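Local atomic coordinates of acidocalcisomal pyrophosphatase (PDB entry 5C5V), a protein that probably hydrolyses inorganic pyrophosphate with magnesium ions as cofactor, in a chain that joins an EF-hand region to a pyrophosphatase domain. Residues Tyr35-Asp44 and Lys78-Phe87; Met89-His99 and Leu112-Glu123. All coordinates share one frame; numbering follows the deposited sequence.

Contact 1 and contact 2 follow each other in series along the chain. From the N terminus, the chain passes through helix 26-36 and the turn after it, then runs through a mostly helical excursion of 33 residues before helix 73-87 returns to close contact 1. Only then does contact 2 open: strand 94-101 turns back as strand 110-117, closing a much shorter loop. The two neither nest nor cross, and their centres lie about 29 Å apart. Contact 1 joins the end of helix 26-36 to helix 73-87 in the N-terminal helical part, consistent with the EF-hand region; contact 2 forms the hairpin that follows, ahead in sequence of the residues that bind magnesium and imidodiphosphate. Both also touch a second subunit.

Contact 1 of 2, residues Tyr35-Asp44 and Lys78-Phe87; sequences YLGRNMSDGD and KCFSMVSADF
Met-82 and Tyr-35 show how a flexible thioether fits itself to a rigid ring. Starting from helix 73-87, Met-82 CB lies 3.5 Å from Asn-39 OD1, at the turn that follows helix 26-36. CG passes between that amide oxygen and the tyrosine hydroxyl. SD then reaches the CE1 side of the ring, 3.8 Å from Tyr-35 CE1, while also touching the aliphatic part of Arg-38. A bend at the last torsion (chi3 51°) folds CE over the face, where it sits 4.1 Å from the centroid of the Tyr-35 ring and only 12° off its normal. This is a CH-pi contact joined to an oblique Met-aromatic one, and the same methyl closes tightly on the backbone oxygen of Tyr-35.

The tyrosine is a knob among Met-82, Val-83, Asp-86 and Phe-87. Farther along, Leu-36 CD2 packs on Val-83 CG2 at 3.6 Å, and Met-40 sends its extended chain to Cys-79, with CE 3.4 Å from Cys-79 CB. Helix 3-14 adds Leu-12 beside Tyr-35.

At the end of the ring, Tyr-35 OH donates to the anti lone pair of Asp-86 OD2 at 3.0 Å, with ring and carboxylate nearly coplanar. Because that oxygen also meets Lys-338 of the second subunit in a salt bridge, the tyrosine's polar tip is tied through one carboxylate to the subunit interface.

Contact 2 of 2, residues Met89-His99 and Leu112-Glu123; sequences MPYHQQQLVVH and LYFFRDLETGRE
Hydrogen bonds from His-92 and Gln-94 converge on Asp-117. His-92 ND1 donates to the syn lone pair of Asp-117 OD1 at 3.3 Å, nearly in the plane of its own ring, which stands at 82° to the carboxylate. Gln-94 NE2, its chain bent at chi2 (-69°), reaches the same OD1 at 3.1 Å, but from above the carboxylate plane. OD2 accepts from Glu-119 N, an Asx turn, and from Thr-120 N, which extends it to an Asx motif, so four N-H groups hold the acid.

Backbone pairing is regular: Gln-95 with Arg-116, Val-97 with Phe-114 and His-99 with Leu-112 are hydrogen-bonded antiparallel pairs. Together they make a beta hairpin, whose second strand pairs with strand 123-126. On the other edge, Gln-94 and Gln-95 meet a strand of the second subunit in a parallel ladder, carrying the sheet across the interface.

Among the rings, Gln-94 CB lies over the face of Phe-115, 4.2 Å from its centroid, while Leu-96 CD1 touches Phe-115 CE1 from the edge at 3.6 Å. On the opposite face of the sheet, the edge of His-99 turns toward Phe-114 in an offset edge-to-face pair. Glu-119 CB sits over the His-92 ring, 3.9 Å from its centroid.

One salt bridge lies within 112-123, Arg-116 NH2 to Glu-123 OE2 at 3.2 Å; Val-97 CG2 lies over the guanidinium face, and NH1 pairs with Glu-145 of the second subunit.

Contact 1 of 2, residues Tyr35-Asp44 and Lys78-Phe87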
loop_
_atom_site.group_PDB
_atom_site.type_symbol
_atom_site.label_atom_id
_atom_site.label_comp_id
_atom_site.label_asym_id
_atom_site.label_seq_id
_atom_site.Cartn_x
_atom_site.Cartn_y
_atom_site.Cartn_z
ATOM N N TYR A 35 44.835 13.042 22.283
ATOM C CA TYR A 35 44.227 13.419 21.014
ATOM C C TYR A 35 44.347 14.926 20.737
ATOM O O TYR A 35 44.809 15.330 19.671
ATOM C CB TYR A 35 42.755 12.995 20.969
ATOM C CG TYR A 35 41.978 13.574 19.807
ATOM C CD1 TYR A 35 42.214 13.146 18.505
ATOM C CD2 TYR A 35 40.997 14.529 20.011
ATOM C CE1 TYR A 35 41.509 13.671 17.436
ATOM C CE2 TYR A 35 40.283 15.053 18.952
ATOM C CZ TYR A 35 40.543 14.621 17.668
ATOM O OH TYR A 35 39.829 15.151 16.615
ATOM N N LEU A 36 43.922 15.751 21.689
ATOM C CA LEU A 36 43.992 17.203 21.537
ATOM C C LEU A 36 45.438 17.653 21.347
ATOM O O LEU A 36 45.717 18.608 20.628
ATOM C CB LEU A 36 43.378 17.891 22.753
ATOM C CG LEU A 36 41.851 17.796 22.814
ATOM C CD1 LEU A 36 41.345 18.383 24.110
ATOM C CD2 LEU A 36 41.220 18.516 21.628
ATOM N N GLY A 37 46.335 16.916 21.987
ATOM C CA GLY A 37 47.759 17.169 22.015
ATOM C C GLY A 37 48.534 16.660 20.816
ATOM O O GLY A 37 49.747 16.850 20.721
ATOM N N ARG A 38 47.838 16.028 19.887
ATOM C CA ARG A 38 48.485 15.427 18.729
ATOM C C ARG A 38 49.270 16.425 17.871
ATOM O O ARG A 38 50.265 16.066 17.256
ATOM C CB ARG A 38 47.423 14.726 17.871
ATOM C CG ARG A 38 47.974 13.795 16.803
ATOM C CD ARG A 38 46.855 13.073 16.041
ATOM N NE ARG A 38 46.127 12.126 16.885
ATOM C CZ ARG A 38 46.370 10.816 16.931
ATOM N NH1 ARG A 38 47.323 10.286 16.171
ATOM N NH2 ARG A 38 45.657 10.033 17.738
ATOM N N ASN A 39 48.862 17.683 17.853
ATOM C CA ASN A 39 49.603 18.653 17.079
ATOM C C ASN A 39 50.405 19.537 18.007
ATOM O O ASN A 39 50.635 20.707 17.721
ATOM C CB ASN A 39 48.664 19.470 16.213
ATOM C CG ASN A 39 48.033 18.635 15.122
ATOM O OD1 ASN A 39 46.810 18.456 15.071
ATOM N ND2 ASN A 39 48.878 18.092 14.245
ATOM N N MET A 40 50.799 18.954 19.140
ATOM C CA MET A 40 51.588 19.639 20.153
ATOM C C MET A 40 52.728 18.729 20.567
ATOM O O MET A 40 52.852 17.603 20.086
ATOM C CB MET A 40 50.738 19.971 21.382
ATOM C CG MET A 40 49.372 20.580 21.069
ATOM S SD MET A 40 48.475 20.962 22.587
ATOM C CE MET A 40 46.942 21.628 21.943
ATOM N N SER A 41 53.568 19.232 21.460
ATOM C CA SER A 41 54.664 18.457 22.014
ATOM C C SER A 41 54.268 17.925 23.376
ATOM O O SER A 41 53.677 16.856 23.532
ATOM C CB SER A 41 55.916 19.311 22.175
ATOM O OG SER A 41 55.711 20.254 23.214
ATOM N N ASP A 42 54.609 18.755 24.356
ATOM C CA ASP A 42 54.356 18.539 25.769
ATOM C C ASP A 42 54.341 19.887 26.470
ATOM O O ASP A 42 53.763 19.999 27.550
ATOM C CB ASP A 42 55.395 17.588 26.358
ATOM C CG ASP A 42 55.062 16.132 26.079
ATOM O OD1 ASP A 42 53.864 15.810 25.947
ATOM O OD2 ASP A 42 56.003 15.331 25.875
ATOM N N GLY A 43 54.991 20.894 25.868
ATOM C CA GLY A 43 54.967 22.261 26.388
ATOM C C GLY A 43 53.553 22.798 26.576
ATOM O O GLY A 43 53.181 23.205 27.675
ATOM N N ASP A 44 52.748 22.808 25.527
ATOM C CA ASP A 44 51.361 23.212 25.710
ATOM C C ASP A 44 50.529 22.031 26.226
ATOM O O ASP A 44 49.448 22.241 26.778
ATOM C CB ASP A 44 50.755 23.830 24.440
ATOM C CG ASP A 44 51.443 25.147 24.049
ATOM O OD1 ASP A 44 52.178 25.701 24.892
ATOM O OD2 ASP A 44 51.206 25.658 22.935
ATOM N N LYS A 78 44.978 26.294 17.267
ATOM C CA LYS A 78 45.943 25.467 16.547
ATOM C C LYS A 78 45.497 23.996 16.548
ATOM O O LYS A 78 45.433 23.365 15.484
ATOM C CB LYS A 78 47.339 25.547 17.147
ATOM C CG LYS A 78 47.481 24.948 18.537
ATOM C CD LYS A 78 48.866 25.232 19.088
ATOM C CE LYS A 78 49.039 24.707 20.500
ATOM N NZ LYS A 78 50.418 24.989 21.020
ATOM N N CYS A 79 45.146 23.458 17.720
ATOM C CA CYS A 79 44.764 22.053 17.786
ATOM C C CYS A 79 43.332 21.934 17.278
ATOM O O CYS A 79 42.949 20.914 16.719
ATOM C CB CYS A 79 44.876 21.481 19.209
ATOM S SG CYS A 79 43.351 21.617 20.212
ATOM N N PHE A 80 42.551 22.996 17.458
ATOM C CA PHE A 80 41.150 23.002 17.055
ATOM C C PHE A 80 40.975 22.779 15.559
ATOM O O PHE A 80 39.906 22.373 15.100
ATOM C CB PHE A 80 40.477 24.319 17.440
ATOM C CG PHE A 80 39.030 24.396 17.034
ATOM C CD1 PHE A 80 38.047 23.749 17.776
ATOM C CD2 PHE A 80 38.656 25.071 15.884
ATOM C CE1 PHE A 80 36.707 23.799 17.393
ATOM C CE2 PHE A 80 37.320 25.127 15.493
ATOM C CZ PHE A 80 36.345 24.487 16.249
ATOM N N SER A 81 42.006 23.066 14.782
ATOM C CA SER A 81 41.905 22.827 13.351
ATOM C C SER A 81 41.750 21.332 13.096
ATOM O O SER A 81 41.032 20.925 12.189
ATOM C CB SER A 81 43.121 23.379 12.612
ATOM O OG SER A 81 42.993 23.121 11.226
ATOM N N MET A 82 42.437 20.516 13.893
ATOM C CA MET A 82 42.277 19.068 13.812
ATOM C C MET A 82 40.882 18.658 14.276
ATOM O O MET A 82 40.185 17.928 13.583
ATOM C CB MET A 82 43.343 18.349 14.642
ATOM C CG MET A 82 43.079 16.847 14.780
ATOM S SD MET A 82 44.092 16.032 16.037
ATOM C CE MET A 82 43.819 17.073 17.471
ATOM N N VAL A 83 40.482 19.163 15.437
ATOM C CA VAL A 83 39.171 18.886 16.006
ATOM C C VAL A 83 38.074 19.207 15.007
ATOM O O VAL A 83 37.159 18.401 14.781
ATOM C CB VAL A 83 38.922 19.704 17.287
ATOM C CG1 VAL A 83 37.496 19.524 17.756
ATOM C CG2 VAL A 83 39.905 19.310 18.374
ATOM N N SER A 84 38.181 20.381 14.391
ATOM C CA SER A 84 37.165 20.850 13.460
ATOM C C SER A 84 37.051 19.938 12.248
ATOM O O SER A 84 35.959 19.671 11.772
ATOM C CB SER A 84 37.477 22.282 13.011
ATOM O OG SER A 84 36.342 22.867 12.392
ATOM N N ALA A 85 38.183 19.451 11.759
ATOM C CA ALA A 85 38.184 18.550 10.611
ATOM C C ALA A 85 37.478 17.222 10.928
ATOM O O ALA A 85 36.774 16.658 10.086
ATOM C CB ALA A 85 39.608 18.288 10.155
ATOM N N ASP A 86 37.681 16.730 12.146
ATOM C CA ASP A 86 37.169 15.432 12.542
ATOM C C ASP A 86 35.721 15.480 13.033
ATOM O O ASP A 86 34.979 14.528 12.852
ATOM C CB ASP A 86 38.063 14.833 13.628
ATOM C CG ASP A 86 39.374 14.333 13.083
ATOM O OD1 ASP A 86 39.416 14.002 11.879
ATOM O OD2 ASP A 86 40.356 14.248 13.853
ATOM N N PHE A 87 35.315 16.592 13.633
ATOM C CA PHE A 87 34.055 16.623 14.352
ATOM C C PHE A 87 33.074 17.707 13.926
ATOM O O PHE A 87 31.981 17.798 14.477
ATOM C CB PHE A 87 34.326 16.744 15.853
ATOM C CG PHE A 87 34.810 15.469 16.473
ATOM C CD1 PHE A 87 33.904 14.468 16.819
ATOM C CD2 PHE A 87 36.162 15.256 16.702
ATOM C CE1 PHE A 87 34.339 13.286 17.376
ATOM C CE2 PHE A 87 36.606 14.076 17.266
ATOM C CZ PHE A 87 35.691 13.085 17.601
#

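Contact 2 of 2, residues Met89-His99 and Leu112-Glu123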
loop_
_atom_site.group_PDB
_atom_site.type_symbol
_atom_site.label_atom_id
_atom_site.label_comp_id
_atom_site.label_asym_id
_atom_site.label_seq_id
_atom_site.Cartn_x
_atom_site.Cartn_y
_atom_site.Cartn_z
ATOM N N MET A 89 30.426 19.282 11.116
ATOM C CA MET A 89 29.562 18.692 10.112
ATOM C C MET A 89 30.011 19.057 8.700
ATOM O O MET A 89 30.560 20.134 8.472
ATOM C CB MET A 89 28.120 19.141 10.339
ATOM C CG MET A 89 27.531 18.685 11.666
ATOM S SD MET A 89 27.334 16.880 11.782
ATOM C CE MET A 89 26.860 16.713 13.506
ATOM N N PRO A 90 29.763 18.151 7.740
ATOM C CA PRO A 90 30.011 18.393 6.312
ATOM C C PRO A 90 29.306 19.666 5.836
ATOM O O PRO A 90 29.917 20.480 5.144
ATOM C CB PRO A 90 29.437 17.140 5.628
ATOM C CG PRO A 90 28.521 16.511 6.641
ATOM C CD PRO A 90 29.123 16.841 7.979
ATOM N N TYR A 91 28.046 19.835 6.229
ATOM C CA TYR A 91 27.318 21.078 5.975
ATOM C C TYR A 91 26.369 21.353 7.133
ATOM O O TYR A 91 26.022 20.441 7.883
ATOM C CB TYR A 91 26.541 20.996 4.659
ATOM N N HIS A 92 25.956 22.603 7.295
ATOM C CA HIS A 92 25.018 22.934 8.358
ATOM C C HIS A 92 23.593 22.687 7.898
ATOM O O HIS A 92 23.134 23.286 6.930
ATOM C CB HIS A 92 25.166 24.387 8.803
ATOM C CG HIS A 92 26.469 24.689 9.470
ATOM N ND1 HIS A 92 26.704 25.874 10.131
ATOM C CD2 HIS A 92 27.603 23.959 9.590
ATOM C CE1 HIS A 92 27.932 25.867 10.623
ATOM N NE2 HIS A 92 28.498 24.715 10.310
ATOM N N GLN A 93 22.894 21.801 8.588
ATOM C CA GLN A 93 21.498 21.567 8.294
ATOM C C GLN A 93 20.651 22.773 8.701
ATOM O O GLN A 93 20.857 23.361 9.766
ATOM C CB GLN A 93 21.018 20.299 9.000
ATOM C CG GLN A 93 19.636 19.884 8.602
ATOM C CD GLN A 93 19.310 18.459 9.019
ATOM O OE1 GLN A 93 19.807 17.969 10.031
ATOM N NE2 GLN A 93 18.485 17.787 8.229
ATOM N N GLN A 94 19.730 23.164 7.824
ATOM C CA GLN A 94 18.794 24.241 8.121
ATOM C C GLN A 94 17.413 23.656 8.376
ATOM O O GLN A 94 16.863 22.940 7.535
ATOM C CB GLN A 94 18.732 25.255 6.973
ATOM C CG GLN A 94 20.094 25.763 6.500
ATOM C CD GLN A 94 20.761 26.645 7.521
ATOM O OE1 GLN A 94 20.109 27.446 8.192
ATOM N NE2 GLN A 94 22.063 26.479 7.673
ATOM N N GLN A 95 16.842 23.974 9.528
ATOM C CA GLN A 95 15.492 23.522 9.848
ATOM C C GLN A 95 14.479 24.539 9.356
ATOM O O GLN A 95 14.530 25.704 9.737
ATOM C CB GLN A 95 15.340 23.314 11.357
ATOM C CG GLN A 95 13.920 23.061 11.821
ATOM C CD GLN A 95 13.352 21.778 11.270
ATOM O OE1 GLN A 95 13.917 20.700 11.472
ATOM N NE2 GLN A 95 12.238 21.882 10.556
ATOM N N LEU A 96 13.564 24.108 8.494
ATOM C CA LEU A 96 12.503 25.000 8.048
ATOM C C LEU A 96 11.532 25.191 9.190
ATOM O O LEU A 96 11.073 24.225 9.782
ATOM C CB LEU A 96 11.791 24.455 6.815
ATOM C CG LEU A 96 10.891 25.472 6.107
ATOM C CD1 LEU A 96 11.701 26.686 5.652
ATOM C CD2 LEU A 96 10.164 24.830 4.925
ATOM N N VAL A 97 11.256 26.444 9.523
ATOM C CA VAL A 97 10.368 26.762 10.630
ATOM C C VAL A 97 9.255 27.654 10.113
ATOM O O VAL A 97 9.505 28.577 9.332
ATOM C CB VAL A 97 11.104 27.458 11.784
ATOM C CG1 VAL A 97 10.130 27.781 12.905
ATOM C CG2 VAL A 97 12.228 26.568 12.307
ATOM N N VAL A 98 8.025 27.365 10.520
ATOM C CA VAL A 98 6.871 28.115 10.046
ATOM C C VAL A 98 6.177 28.833 11.202
ATOM O O VAL A 98 5.927 28.245 12.254
ATOM C CB VAL A 98 5.864 27.202 9.330
ATOM C CG1 VAL A 98 4.714 28.012 8.821
ATOM C CG2 VAL A 98 6.525 26.502 8.160
ATOM N N HIS A 99 5.928 30.126 11.041
ATOM C CA HIS A 99 5.174 30.861 12.047
ATOM C C HIS A 99 3.966 31.558 11.435
ATOM O O HIS A 99 4.066 32.151 10.363
ATOM C CB HIS A 99 6.072 31.873 12.749
ATOM C CG HIS A 99 6.900 31.273 13.839
ATOM N ND1 HIS A 99 8.172 31.709 14.137
ATOM C CD2 HIS A 99 6.623 30.281 14.724
ATOM C CE1 HIS A 99 8.656 30.996 15.139
ATOM N NE2 HIS A 99 7.736 30.124 15.514
ATOM N N LEU A 112 4.741 32.737 7.770
ATOM C CA LEU A 112 6.130 33.128 7.593
ATOM C C LEU A 112 7.061 31.936 7.707
ATOM O O LEU A 112 6.781 31.000 8.457
ATOM C CB LEU A 112 6.532 34.194 8.625
ATOM C CG LEU A 112 5.956 35.595 8.428
ATOM C CD1 LEU A 112 4.445 35.544 8.513
ATOM C CD2 LEU A 112 6.539 36.597 9.440
ATOM N N TYR A 113 8.167 31.992 6.963
ATOM C CA TYR A 113 9.165 30.936 6.948
ATOM C C TYR A 113 10.508 31.411 7.484
ATOM O O TYR A 113 10.931 32.543 7.238
ATOM C CB TYR A 113 9.341 30.388 5.537
ATOM C CG TYR A 113 8.129 29.631 5.027
ATOM C CD1 TYR A 113 8.124 28.242 4.952
ATOM C CD2 TYR A 113 6.990 30.314 4.625
ATOM C CE1 TYR A 113 7.002 27.547 4.481
ATOM C CE2 TYR A 113 5.884 29.649 4.167
ATOM C CZ TYR A 113 5.890 28.267 4.095
ATOM O OH TYR A 113 4.777 27.636 3.627
ATOM N N PHE A 114 11.173 30.534 8.224
ATOM C CA PHE A 114 12.488 30.814 8.755
ATOM C C PHE A 114 13.439 29.655 8.535
ATOM O O PHE A 114 13.021 28.531 8.278
ATOM C CB PHE A 114 12.406 31.118 10.245
ATOM C CG PHE A 114 11.544 32.293 10.577
ATOM C CD1 PHE A 114 12.115 33.526 10.859
ATOM C CD2 PHE A 114 10.158 32.168 10.614
ATOM C CE1 PHE A 114 11.328 34.612 11.168
ATOM C CE2 PHE A 114 9.365 33.255 10.925
ATOM C CZ PHE A 114 9.954 34.484 11.200
ATOM N N PHE A 115 14.726 29.944 8.652
ATOM C CA PHE A 115 15.741 28.915 8.771
ATOM C C PHE A 115 16.281 28.972 10.178
ATOM O O PHE A 115 16.574 30.046 10.694
ATOM C CB PHE A 115 16.887 29.104 7.774
ATOM C CG PHE A 115 16.587 28.590 6.402
ATOM C CD1 PHE A 115 15.325 28.132 6.086
ATOM C CD2 PHE A 115 17.572 28.544 5.436
ATOM C CE1 PHE A 115 15.055 27.654 4.827
ATOM C CE2 PHE A 115 17.295 28.065 4.173
ATOM C CZ PHE A 115 16.039 27.620 3.870
ATOM N N ARG A 116 16.386 27.808 10.803
ATOM C CA ARG A 116 17.146 27.681 12.029
ATOM C C ARG A 116 18.363 26.845 11.695
ATOM O O ARG A 116 18.237 25.663 11.393
ATOM C CB ARG A 116 16.341 26.998 13.121
ATOM C CG ARG A 116 17.068 26.837 14.457
ATOM C CD ARG A 116 16.107 26.100 15.346
ATOM N NE ARG A 116 14.938 26.924 15.607
ATOM C CZ ARG A 116 13.772 26.431 16.000
ATOM N NH1 ARG A 116 13.631 25.115 16.119
ATOM N NH2 ARG A 116 12.733 27.243 16.209
ATOM N N ASP A 117 19.532 27.465 11.696
ATOM C CA ASP A 117 20.773 26.731 11.519
ATOM C C ASP A 117 20.950 25.816 12.742
ATOM O O ASP A 117 21.048 26.300 13.871
ATOM C CB ASP A 117 21.939 27.706 11.353
ATOM C CG ASP A 117 23.225 27.024 10.951
ATOM O OD1 ASP A 117 23.865 27.521 10.007
ATOM O OD2 ASP A 117 23.616 26.017 11.572
ATOM N N LEU A 118 20.957 24.502 12.525
ATOM C CA LEU A 118 20.966 23.547 13.644
ATOM C C LEU A 118 22.306 23.482 14.382
ATOM O O LEU A 118 22.388 22.924 15.478
ATOM C CB LEU A 118 20.573 22.147 13.160
ATOM C CG LEU A 118 19.099 22.050 12.736
ATOM C CD1 LEU A 118 18.669 20.612 12.546
ATOM C CD2 LEU A 118 18.191 22.742 13.754
ATOM N N GLU A 119 23.351 24.047 13.787
ATOM C CA GLU A 119 24.656 24.083 14.427
ATOM C C GLU A 119 24.870 25.384 15.201
ATOM O O GLU A 119 25.386 25.370 16.329
ATOM C CB GLU A 119 25.766 23.881 13.392
ATOM C CG GLU A 119 25.744 22.500 12.719
ATOM C CD GLU A 119 25.613 21.338 13.719
ATOM O OE1 GLU A 119 26.455 21.234 14.644
ATOM O OE2 GLU A 119 24.673 20.513 13.571
ATOM N N THR A 120 24.500 26.509 14.600
ATOM C CA THR A 120 24.647 27.801 15.263
ATOM C C THR A 120 23.415 28.165 16.095
ATOM O O THR A 120 23.509 28.918 17.057
ATOM C CB THR A 120 24.885 28.935 14.248
ATOM O OG1 THR A 120 23.682 29.150 13.492
ATOM C CG2 THR A 120 26.038 28.591 13.302
ATOM N N GLY A 121 22.262 27.615 15.734
ATOM C CA GLY A 121 21.021 27.940 16.425
ATOM C C GLY A 121 20.418 29.282 16.022
ATOM O O GLY A 121 19.328 29.638 16.478
ATOM N N ARG A 122 21.121 30.029 15.171
ATOM C CA ARG A 122 20.618 31.312 14.678
ATOM C C ARG A 122 19.437 31.133 13.710
ATOM O O ARG A 122 19.447 30.258 12.843
ATOM C CB ARG A 122 21.738 32.106 14.004
ATOM C CG ARG A 122 22.753 32.709 14.985
ATOM C CD ARG A 122 23.718 33.679 14.297
ATOM N N GLU A 123 18.402 31.939 13.919
ATOM C CA GLU A 123 17.223 31.995 13.058
ATOM C C GLU A 123 17.234 33.190 12.118
ATOM O O GLU A 123 17.566 34.296 12.525
ATOM C CB GLU A 123 15.946 32.063 13.899
ATOM C CG GLU A 123 15.125 30.796 13.996
ATOM C CD GLU A 123 13.773 31.070 14.648
ATOM O OE1 GLU A 123 13.517 32.252 14.990
ATOM O OE2 GLU A 123 12.961 30.124 14.804
#